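Local coordinates for putative aliphatic sulfonates-binding protein (PDB 2X26) that serves as the putative periplasmic binding protein of an ABC-type transport system that takes up aliphatic sulfonates in Escherichia coli, at residues H106-K112 and I134-T140; Q111-S116 and W156-D160; P82-E87 and D177-Q183; N118-R122 and Q263-F268. One frame throughout, in Å; residues are numbered along the deposited sequence. Where two conformers were deposited one is given.

Contact 1 (H106-K112 and I134-T140)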
# COMPACT_ATOMS: atom_id res chain seq x y z
N HIS A 106 6.69 25.86 13.72
CA HIS A 106 7.63 25.64 12.60
C HIS A 106 6.97 25.19 11.30
O HIS A 106 5.80 24.80 11.29
CB HIS A 106 8.75 24.67 13.00
CG HIS A 106 9.72 25.26 13.97
ND1 HIS A 106 9.84 24.82 15.27
CD2 HIS A 106 10.60 26.28 13.83
CE1 HIS A 106 10.76 25.54 15.89
NE2 HIS A 106 11.24 26.43 15.04
N LYS A 107 7.74 25.25 10.19
CA LYS A 107 7.24 24.84 8.88
C LYS A 107 7.54 23.36 8.65
O LYS A 107 8.69 22.92 8.77
CB LYS A 107 7.88 25.68 7.76
CG LYS A 107 7.71 27.18 7.91
CD LYS A 107 8.68 27.85 6.90
CE LYS A 107 9.24 29.14 7.37
NZ LYS A 107 8.36 30.28 7.00
N VAL A 108 6.50 22.60 8.32
CA VAL A 108 6.68 21.19 8.06
C VAL A 108 6.19 20.87 6.65
O VAL A 108 5.00 21.07 6.35
CB VAL A 108 5.91 20.37 9.09
CG1 VAL A 108 6.13 18.85 8.84
CG2 VAL A 108 6.32 20.74 10.57
N ALA A 109 7.05 20.29 5.80
CA ALA A 109 6.65 19.93 4.45
C ALA A 109 6.12 18.49 4.43
O ALA A 109 6.68 17.63 5.11
CB ALA A 109 7.82 20.03 3.53
N PHE A 110 5.09 18.25 3.62
CA PHE A 110 4.54 16.90 3.34
C PHE A 110 3.50 17.00 2.25
O PHE A 110 2.98 18.10 2.01
CB PHE A 110 3.87 16.30 4.59
CG PHE A 110 2.73 17.16 5.15
CD1 PHE A 110 1.39 16.86 4.86
CD2 PHE A 110 3.02 18.29 5.92
CE1 PHE A 110 0.36 17.68 5.37
CE2 PHE A 110 1.99 19.12 6.39
CZ PHE A 110 0.68 18.79 6.12
N GLN A 111 3.09 15.87 1.66
CA GLN A 111 2.07 15.87 0.61
C GLN A 111 0.66 15.84 1.19
O GLN A 111 0.33 14.98 2.02
CB GLN A 111 2.28 14.69 -0.37
CG GLN A 111 1.32 14.80 -1.57
CD GLN A 111 1.57 13.71 -2.61
OE1 GLN A 111 2.34 13.88 -3.54
NE2 GLN A 111 0.87 12.62 -2.48
N LYS A 112 -0.19 16.79 0.78
CA LYS A 112 -1.55 16.83 1.32
C LYS A 112 -2.27 15.52 0.99
O LYS A 112 -2.20 15.03 -0.15
CB LYS A 112 -2.37 18.03 0.77
CG LYS A 112 -3.75 18.14 1.45
CD LYS A 112 -4.56 19.39 0.98
CE LYS A 112 -6.07 19.14 1.22
NZ LYS A 112 -6.91 20.34 0.97
N ILE A 134 1.20 24.54 13.78
CA ILE A 134 2.40 24.64 12.92
C ILE A 134 2.04 25.37 11.62
O ILE A 134 0.92 25.87 11.46
CB ILE A 134 3.00 23.25 12.54
CG1 ILE A 134 2.01 22.47 11.70
CG2 ILE A 134 3.30 22.43 13.83
CD1 ILE A 134 2.59 21.24 10.99
N GLN A 135 2.99 25.43 10.69
CA GLN A 135 2.74 25.95 9.35
C GLN A 135 2.80 24.81 8.32
O GLN A 135 3.89 24.48 7.82
CB GLN A 135 3.76 27.04 9.03
CG GLN A 135 3.52 28.37 9.76
CD GLN A 135 3.93 29.60 8.94
OE1 GLN A 135 5.11 29.92 8.82
NE2 GLN A 135 2.94 30.30 8.39
N PRO A 136 1.63 24.17 8.02
CA PRO A 136 1.68 23.01 7.12
C PRO A 136 2.02 23.47 5.76
O PRO A 136 1.47 24.50 5.29
CB PRO A 136 0.24 22.48 7.13
CG PRO A 136 -0.32 22.96 8.46
CD PRO A 136 0.26 24.36 8.54
N THR A 137 2.95 22.76 5.12
CA THR A 137 3.53 23.23 3.89
C THR A 137 3.34 22.13 2.85
O THR A 137 4.09 21.14 2.84
CB THR A 137 5.01 23.51 4.10
OG1 THR A 137 5.17 24.48 5.17
CG2 THR A 137 5.61 24.06 2.87
N TYR A 138 2.29 22.28 2.04
CA TYR A 138 1.80 21.16 1.23
C TYR A 138 2.61 21.03 -0.05
O TYR A 138 2.52 21.90 -0.91
CB TYR A 138 0.31 21.36 0.91
CG TYR A 138 -0.59 21.44 2.15
CD1 TYR A 138 -0.84 20.31 2.90
CD2 TYR A 138 -1.21 22.66 2.53
CE1 TYR A 138 -1.67 20.34 4.02
CE2 TYR A 138 -2.05 22.70 3.68
CZ TYR A 138 -2.26 21.52 4.40
OH TYR A 138 -3.06 21.45 5.54
N LEU A 139 3.42 19.97 -0.15
CA LEU A 139 4.35 19.83 -1.29
C LEU A 139 4.52 18.37 -1.66
O LEU A 139 4.63 17.54 -0.80
CB LEU A 139 5.72 20.34 -0.88
CG LEU A 139 5.80 21.85 -0.53
CD1 LEU A 139 7.19 22.20 0.00
CD2 LEU A 139 5.49 22.59 -1.81
N THR A 140 4.69 18.08 -2.95
CA THR A 140 4.97 16.70 -3.36
C THR A 140 6.45 16.39 -3.05
O THR A 140 7.20 17.30 -2.72
CB THR A 140 4.63 16.50 -4.82
OG1 THR A 140 5.46 17.36 -5.60
CG2 THR A 140 3.13 16.87 -5.05
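Strands 107-110 and 135-138 run parallel, their axes 4.8 Å apart at closest approach and inclined by 28°, and five backbone hydrogen bonds join them, from Q135 N to H106 O at one end to L139 N to F110 O at the other. Near the start of its strand, Q135 O takes two donors from opposite faces of its carbonyl plane: V108 N at 3.3 Å and, from within its own strand, T137 OG1 at 2.9 Å. F110 holds CG between the backbone N and the carbonyl carbon (chi1 58°), and its ring reaches the second strand, where P136 CB lies at the edge, 3.9 Å from F110 CZ. F110 CZ also comes within 3.5 Å of Y138 CE1, with the two ring planes 71° apart. K112 CD lies over one face of Y138. With a serine in place of F110, P136 and Y138 would probably lose the surface they lean on and the tyrosine would be freer to turn. On the other side of the sheet A109 CB meets L139 CD1. Helix 115-126, the crossover of this beta-alpha-beta unit, packs L120 on V108 and F110; helix 141-149 sets A144 against A109 and L139, and A109 bonds onward to strand 155-159.

Contact 2 (Q111-S116 and W156-D160)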
# COMPACT_ATOMS: atom_id res chain seq x y z
N GLN A 111 3.09 15.87 1.66
CA GLN A 111 2.07 15.87 0.61
C GLN A 111 0.66 15.84 1.19
O GLN A 111 0.33 14.98 2.02
CB GLN A 111 2.28 14.69 -0.37
CG GLN A 111 1.32 14.80 -1.57
CD GLN A 111 1.57 13.71 -2.61
OE1 GLN A 111 2.34 13.88 -3.54
NE2 GLN A 111 0.87 12.62 -2.48
N LYS A 112 -0.19 16.79 0.78
CA LYS A 112 -1.55 16.83 1.32
C LYS A 112 -2.27 15.52 0.99
O LYS A 112 -2.20 15.03 -0.15
CB LYS A 112 -2.37 18.03 0.77
CG LYS A 112 -3.75 18.14 1.45
CD LYS A 112 -4.56 19.39 0.98
CE LYS A 112 -6.07 19.14 1.22
NZ LYS A 112 -6.91 20.34 0.97
N GLY A 113 -2.96 14.97 1.99
CA GLY A 113 -3.81 13.82 1.75
C GLY A 113 -3.05 12.51 1.75
O GLY A 113 -3.67 11.46 1.58
N SER A 114 -1.73 12.56 1.93
CA SER A 114 -0.87 11.36 1.83
C SER A 114 -0.73 10.60 3.17
O SER A 114 -1.21 11.05 4.23
CB SER A 114 0.52 11.77 1.34
OG SER A 114 1.18 12.44 2.39
N SER A 115 -0.02 9.48 3.15
CA SER A 115 0.32 8.76 4.39
C SER A 115 1.10 9.68 5.36
O SER A 115 0.99 9.52 6.59
CB SER A 115 1.16 7.54 4.07
OG SER A 115 2.33 7.95 3.34
N SER A 116 1.91 10.62 4.84
CA SER A 116 2.64 11.56 5.72
C SER A 116 1.69 12.58 6.42
O SER A 116 1.95 12.97 7.55
CB SER A 116 3.75 12.33 4.98
OG SER A 116 4.72 11.40 4.52
N TRP A 156 10.44 17.46 7.40
CA TRP A 156 9.86 16.86 6.20
C TRP A 156 9.27 15.51 6.62
O TRP A 156 9.97 14.60 7.12
CB TRP A 156 10.92 16.68 5.10
CG TRP A 156 10.44 16.07 3.80
CD1 TRP A 156 9.18 16.11 3.30
CD2 TRP A 156 11.24 15.42 2.81
NE1 TRP A 156 9.13 15.48 2.07
CE2 TRP A 156 10.39 15.05 1.76
CE3 TRP A 156 12.59 15.07 2.75
CZ2 TRP A 156 10.84 14.36 0.64
CZ3 TRP A 156 13.05 14.39 1.61
CH2 TRP A 156 12.17 14.04 0.59
N ALA A 157 7.96 15.39 6.45
CA ALA A 157 7.31 14.12 6.76
C ALA A 157 7.17 13.39 5.44
O ALA A 157 6.60 13.93 4.48
CB ALA A 157 5.95 14.36 7.42
N ILE A 158 7.76 12.19 5.37
CA ILE A 158 7.91 11.46 4.10
C ILE A 158 8.05 9.96 4.30
O ILE A 158 8.36 9.49 5.41
CB ILE A 158 9.15 12.05 3.30
CG1 ILE A 158 9.18 11.56 1.82
CG2 ILE A 158 10.44 11.79 4.04
CD1 ILE A 158 7.96 11.98 1.00
N TRP A 159 7.77 9.20 3.23
CA TRP A 159 7.86 7.75 3.23
C TRP A 159 9.13 7.24 2.51
O TRP A 159 9.84 8.01 1.85
CB TRP A 159 6.61 7.14 2.59
CG TRP A 159 6.31 7.67 1.21
CD1 TRP A 159 6.69 7.14 0.03
CD2 TRP A 159 5.52 8.85 0.89
NE1 TRP A 159 6.20 7.90 -1.03
CE2 TRP A 159 5.46 8.94 -0.52
CE3 TRP A 159 4.81 9.78 1.67
CZ2 TRP A 159 4.75 9.98 -1.19
CZ3 TRP A 159 4.08 10.80 1.00
CH2 TRP A 159 4.09 10.90 -0.40
N ASP A 160 9.41 5.96 2.68
CA ASP A 160 10.50 5.31 1.94
C ASP A 160 10.05 5.07 0.49
O ASP A 160 8.88 4.68 0.25
CB ASP A 160 10.79 3.97 2.62
CG ASP A 160 12.16 3.88 3.24
OD1 ASP A 160 13.05 4.70 2.87
OD2 ASP A 160 12.36 2.88 4.03
O HOH W 1 5.16 13.73 2.21
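The indole of W159 lies against three consecutive serines, S114 to S116, and this packing is a large part of the contact. S116 OG, 3.3 Å from W159 CE3, and S114 OG, 3.6 Å from W159 CZ3, both sit at the ring edge near its plane. S115 OG meets W159 CE3 obliquely, but its hydrogen bond goes to E87 OE2. With CG between the backbone N and the carbonyl carbon (chi1 54°), W159 turns its indole toward these serines at the helix start, and I158 CD1 lies over one face, toward its rim. A smaller apolar touch joins S116 CB to A157 CB at 3.9 Å. Were W159 an alanine, a gap would probably open beside the three serines and I158 CD1 would lose the ring it lies over. Water 1 bridges the two backbones, accepting from Q111 N at 3.0 Å and donating to A157 O at 2.7 Å. Within Q111-S116, a type II turn leads into the helix: S114 OG gives a 2.7 Å bond to Q111 O and, as N-cap, accepts weakly from S116 N. The start of helix 115-126 thus rests on the end of strand 155-159, which is bonded to strand 107-110 through A109 and to strand 87-92 through V88.

Contact 3 (P82-E87 and D177-Q183)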
# COMPACT_ATOMS: atom_id res chain seq x y z
N PRO A 82 1.84 -3.07 8.90
CA PRO A 82 2.35 -1.73 8.76
C PRO A 82 3.90 -1.69 8.79
O PRO A 82 4.53 -2.62 9.28
CB PRO A 82 1.84 -1.01 10.03
CG PRO A 82 1.52 -2.01 10.98
CD PRO A 82 1.27 -3.31 10.23
N LYS A 83 4.45 -0.59 8.27
CA LYS A 83 5.91 -0.41 8.23
C LYS A 83 6.24 0.84 9.02
O LYS A 83 6.59 1.86 8.43
CB LYS A 83 6.39 -0.22 6.77
CG LYS A 83 6.11 -1.40 5.83
CD LYS A 83 6.92 -1.27 4.49
CE LYS A 83 7.02 0.16 3.88
NZ LYS A 83 8.20 0.45 2.90
N PRO A 84 6.18 0.76 10.36
CA PRO A 84 6.38 2.03 11.13
C PRO A 84 7.76 2.66 10.99
O PRO A 84 7.86 3.88 11.05
CB PRO A 84 6.14 1.61 12.57
CG PRO A 84 6.37 0.11 12.62
CD PRO A 84 5.89 -0.38 11.24
N LYS A 85 8.77 1.85 10.71
CA LYS A 85 10.15 2.32 10.55
C LYS A 85 10.44 2.93 9.18
O LYS A 85 11.51 3.48 8.98
CB LYS A 85 11.13 1.18 10.79
CG LYS A 85 11.08 0.71 12.26
CD LYS A 85 11.86 -0.60 12.47
CE LYS A 85 12.44 -0.64 13.92
NZ LYS A 85 12.84 -2.00 14.42
N ALA A 86 9.46 2.85 8.28
CA ALA A 86 9.57 3.32 6.92
C ALA A 86 8.83 4.66 6.70
O ALA A 86 8.87 5.23 5.62
CB ALA A 86 8.98 2.23 6.02
N GLU A 87 8.11 5.14 7.70
CA GLU A 87 7.29 6.36 7.55
C GLU A 87 7.77 7.34 8.64
O GLU A 87 7.64 7.05 9.79
CB GLU A 87 5.81 5.95 7.73
CG GLU A 87 4.77 7.04 7.46
CD GLU A 87 4.32 7.03 5.99
OE1 GLU A 87 4.06 5.92 5.47
OE2 GLU A 87 4.23 8.12 5.38
N ASP A 177 9.06 8.27 14.07
CA ASP A 177 8.56 7.33 13.04
C ASP A 177 7.18 6.83 13.47
O ASP A 177 6.60 7.33 14.45
CB ASP A 177 9.56 6.21 12.72
CG ASP A 177 9.74 5.22 13.87
OD1 ASP A 177 8.89 5.17 14.82
OD2 ASP A 177 10.72 4.45 13.85
N GLY A 178 6.65 5.84 12.76
CA GLY A 178 5.25 5.46 13.01
C GLY A 178 5.05 4.49 14.14
O GLY A 178 3.92 3.96 14.33
N THR A 179 6.12 4.24 14.90
CA THR A 179 6.18 3.09 15.80
C THR A 179 5.10 3.04 16.85
O THR A 179 4.47 1.99 17.09
CB THR A 179 7.56 3.00 16.52
OG1 THR A 179 8.54 2.54 15.60
CG2 THR A 179 7.52 2.02 17.69
N ASP A 180 4.87 4.15 17.52
CA ASP A 180 3.91 4.13 18.60
C ASP A 180 2.59 4.77 18.11
O ASP A 180 1.72 5.14 18.91
CB ASP A 180 4.53 4.77 19.86
CG ASP A 180 5.76 3.99 20.38
OD1 ASP A 180 5.74 2.73 20.39
OD2 ASP A 180 6.76 4.62 20.81
N LEU A 181 2.45 4.85 16.77
CA LEU A 181 1.29 5.48 16.12
C LEU A 181 0.22 4.51 15.64
O LEU A 181 -0.69 4.93 14.92
CB LEU A 181 1.72 6.46 15.00
CG LEU A 181 2.61 7.61 15.49
CD1 LEU A 181 3.09 8.46 14.34
CD2 LEU A 181 1.89 8.48 16.52
N ASN A 182 0.34 3.24 16.08
CA ASN A 182 -0.61 2.15 15.75
C ASN A 182 -1.12 2.25 14.32
O ASN A 182 -2.30 2.52 14.05
CB ASN A 182 -1.76 2.02 16.76
CG ASN A 182 -1.30 1.57 18.12
OD1 ASN A 182 -0.13 1.72 18.48
ND2 ASN A 182 -2.23 1.02 18.90
N GLN A 183 -0.20 2.03 13.40
CA GLN A 183 -0.53 2.03 12.01
C GLN A 183 -1.33 0.80 11.52
O GLN A 183 -1.37 -0.25 12.15
CB GLN A 183 0.75 2.24 11.24
CG GLN A 183 1.38 3.59 11.54
CD GLN A 183 2.49 3.89 10.59
OE1 GLN A 183 3.37 3.06 10.40
NE2 GLN A 183 2.46 5.06 9.96
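Q183 reaches in from one loop and lies along the other, its CG anti to the carbonyl carbon (chi1 -63°) and the chain extended beyond. At its base, Q183 CB meets P82 CB at 3.6 Å. Further out the amide meets two residues: Q183 OE1 rests 3.3 Å from P84 CA, while Q183 NE2 lies 3.9 Å from E87 CG. The amide and the E87 carboxylate stand 75° apart, and S115 OG hydrogen-bonds to E87 OE2. P84 makes the second part of the contact. Its CB presses on the backbone of the G178-L181 type I turn, 3.5 Å from T179 N, and its carbonyl accepts the hydrogen bond that ties the loops together, G178 N to P84 O at 2.9 Å. G178 has no room for a CB, which would run into Q183 OE1. Alongside, D177 CB packs 3.3 Å from P84 O. D177 OD1 takes T179 OG1 (2.8 Å) and T179 N (2.9 Å) from the same face of the carboxylate; the bond from T179 N makes this an Asx turn. K85 lies beside D177, but their charged ends do not meet. Each loop runs between the two sheets, one from strand 74-80 to 87-92 and one from 172-177 back to 186-191, consistent with the paired hinge crossings of a type II binding protein; L119 of helix 115-126 packs against E87, L181 and Q183.

Contact 4 (N118-R122 and Q263-F268)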
# COMPACT_ATOMS: atom_id res chain seq x y z
N ASN A 118 -1.30 11.82 7.32
CA ASN A 118 -1.92 11.03 8.38
C ASN A 118 -0.94 10.92 9.55
O ASN A 118 -1.32 11.13 10.72
CB ASN A 118 -2.33 9.64 7.84
CG ASN A 118 -2.94 8.76 8.86
OD1 ASN A 118 -3.98 9.10 9.46
ND2 ASN A 118 -2.36 7.57 9.06
N LEU A 119 0.32 10.62 9.25
CA LEU A 119 1.34 10.43 10.31
C LEU A 119 1.46 11.72 11.08
O LEU A 119 1.47 11.71 12.31
CB LEU A 119 2.74 10.10 9.73
CG LEU A 119 3.88 10.04 10.77
CD1 LEU A 119 4.02 8.66 11.14
CD2 LEU A 119 5.16 10.44 10.17
N LEU A 120 1.49 12.84 10.36
CA LEU A 120 1.70 14.13 10.99
C LEU A 120 0.54 14.55 11.87
O LEU A 120 0.78 15.02 13.00
CB LEU A 120 2.04 15.24 9.98
CG LEU A 120 2.40 16.58 10.59
CD1 LEU A 120 3.68 16.54 11.50
CD2 LEU A 120 2.53 17.64 9.47
N LEU A 121 -0.70 14.40 11.39
CA LEU A 121 -1.89 14.67 12.25
C LEU A 121 -1.81 13.87 13.55
O LEU A 121 -2.05 14.42 14.62
CB LEU A 121 -3.20 14.30 11.55
CG LEU A 121 -3.73 15.29 10.50
CD1 LEU A 121 -4.92 14.65 9.81
CD2 LEU A 121 -4.19 16.54 11.21
N ARG A 122 -1.48 12.57 13.44
CA ARG A 122 -1.41 11.69 14.62
C ARG A 122 -0.25 11.99 15.56
O ARG A 122 -0.44 11.99 16.78
CB ARG A 122 -1.36 10.24 14.20
CG ARG A 122 -2.67 9.77 13.60
CD ARG A 122 -2.43 8.48 12.92
NE ARG A 122 -3.56 8.15 12.07
CZ ARG A 122 -4.58 7.39 12.45
NH1 ARG A 122 -4.61 6.84 13.67
NH2 ARG A 122 -5.55 7.17 11.57
N GLN A 263 -10.92 4.17 12.05
CA GLN A 263 -10.41 5.34 12.77
C GLN A 263 -9.81 6.36 11.78
O GLN A 263 -10.07 7.57 11.86
CB GLN A 263 -9.33 4.92 13.81
CG GLN A 263 -9.83 4.45 15.21
CD GLN A 263 -8.77 3.61 15.96
OE1 GLN A 263 -7.57 3.91 15.93
NE2 GLN A 263 -9.23 2.56 16.62
N THR A 264 -8.99 5.87 10.85
CA THR A 264 -8.36 6.77 9.88
C THR A 264 -9.41 7.42 8.95
O THR A 264 -9.34 8.62 8.60
CB THR A 264 -7.30 6.03 9.04
OG1 THR A 264 -6.33 5.46 9.94
CG2 THR A 264 -6.59 7.02 8.07
N ALA A 265 -10.39 6.62 8.53
CA ALA A 265 -11.47 7.18 7.70
C ALA A 265 -12.20 8.27 8.47
O ALA A 265 -12.46 9.35 7.92
CB ALA A 265 -12.44 6.12 7.23
N ASP A 266 -12.46 8.02 9.75
CA ASP A 266 -13.09 9.06 10.58
C ASP A 266 -12.24 10.31 10.68
O ASP A 266 -12.75 11.42 10.48
CB ASP A 266 -13.45 8.56 11.97
CG ASP A 266 -14.42 7.38 11.94
OD1 ASP A 266 -15.09 7.12 10.92
OD2 ASP A 266 -14.49 6.68 12.98
N LEU A 267 -10.94 10.14 10.95
CA LEU A 267 -10.00 11.27 11.02
C LEU A 267 -10.02 12.10 9.72
O LEU A 267 -10.08 13.34 9.76
CB LEU A 267 -8.57 10.76 11.26
CG LEU A 267 -7.48 11.83 11.48
CD1 LEU A 267 -7.84 12.70 12.70
CD2 LEU A 267 -6.05 11.24 11.59
N PHE A 268 -9.95 11.42 8.58
CA PHE A 268 -9.99 12.10 7.30
C PHE A 268 -11.31 12.83 7.05
O PHE A 268 -11.29 13.99 6.62
CB PHE A 268 -9.58 11.19 6.14
CG PHE A 268 -8.08 11.14 5.93
CD1 PHE A 268 -7.23 10.81 6.98
CD2 PHE A 268 -7.52 11.43 4.67
CE1 PHE A 268 -5.82 10.79 6.78
CE2 PHE A 268 -6.15 11.41 4.50
CZ PHE A 268 -5.30 11.08 5.53
O HOH W 2 -6.14 4.13 13.05
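With chi1 at 179°, the amide of N118 swings away from its own backbone nitrogen, and R122, one turn on, keeps CG anti to the carbonyl carbon (chi1 -69°) with the chain straight out to NE, so that amide and guanidinium meet where T264, L267 and F268 come in from the other helix. R122 grips N118 OD1 side-on with two nitrogens. R122 NE makes the shorter, nearly straight bond to N118 OD1, 2.8 Å, from above the amide plane; R122 NH2, 3.3 Å from the same OD1, comes in that plane on a lone pair. OD1 lies in the guanidinium plane for both bonds, so the grip fixes the turn of the guanidinium about the oxygen, with the amide plane standing steeply to it. N118 OD1 also touches T264 CG2 at 3.6 Å and the edge of the F268 ring, 3.7 Å from F268 CE1. L267 pushes CD2 in between: it meets L121 CD1 at 4.0 Å, the two leucines sliding past each other, and also comes up obliquely to R122 NE. The helices cross at 84°, their axes 11.6 Å apart. Helix 115-126 links strands 107-110 and 135-138 as the crossover of a beta-alpha-beta unit in one lobe, whereas helix 255-270 also packs T264 and F268 onto I62 of helix 62-69 in the other. Water 2 bridges the outer end, accepting weakly from R122 NH1 and donating to Q263 OE1 at 3.2 Å.

In the fold
Contacts 1 and 2 adjoin, their centres 9 Å apart, on one five-stranded sheet, where strand 107-110 lies between 135-138 and 155-159. Helix 115-126 ties the set together: it starts in contact 2, lends N118-R122 to contact 4 and, through L120, packs on contact 1. Contact 3 closes a long loop of chain in which contacts 1 and 2 are nested; it lies about 13 Å from contacts 2 and 4, centre to centre. Contact 4 crosses the other three along the chain, pairing helix 115-126 with the late helix 255-270. The strand order of both sheets fits the two-lobed type II binding-protein fold. Contacts 1 and 2 lie within one lobe, contact 3 joins the connections to the other, and contact 4 brings in a helix touching both.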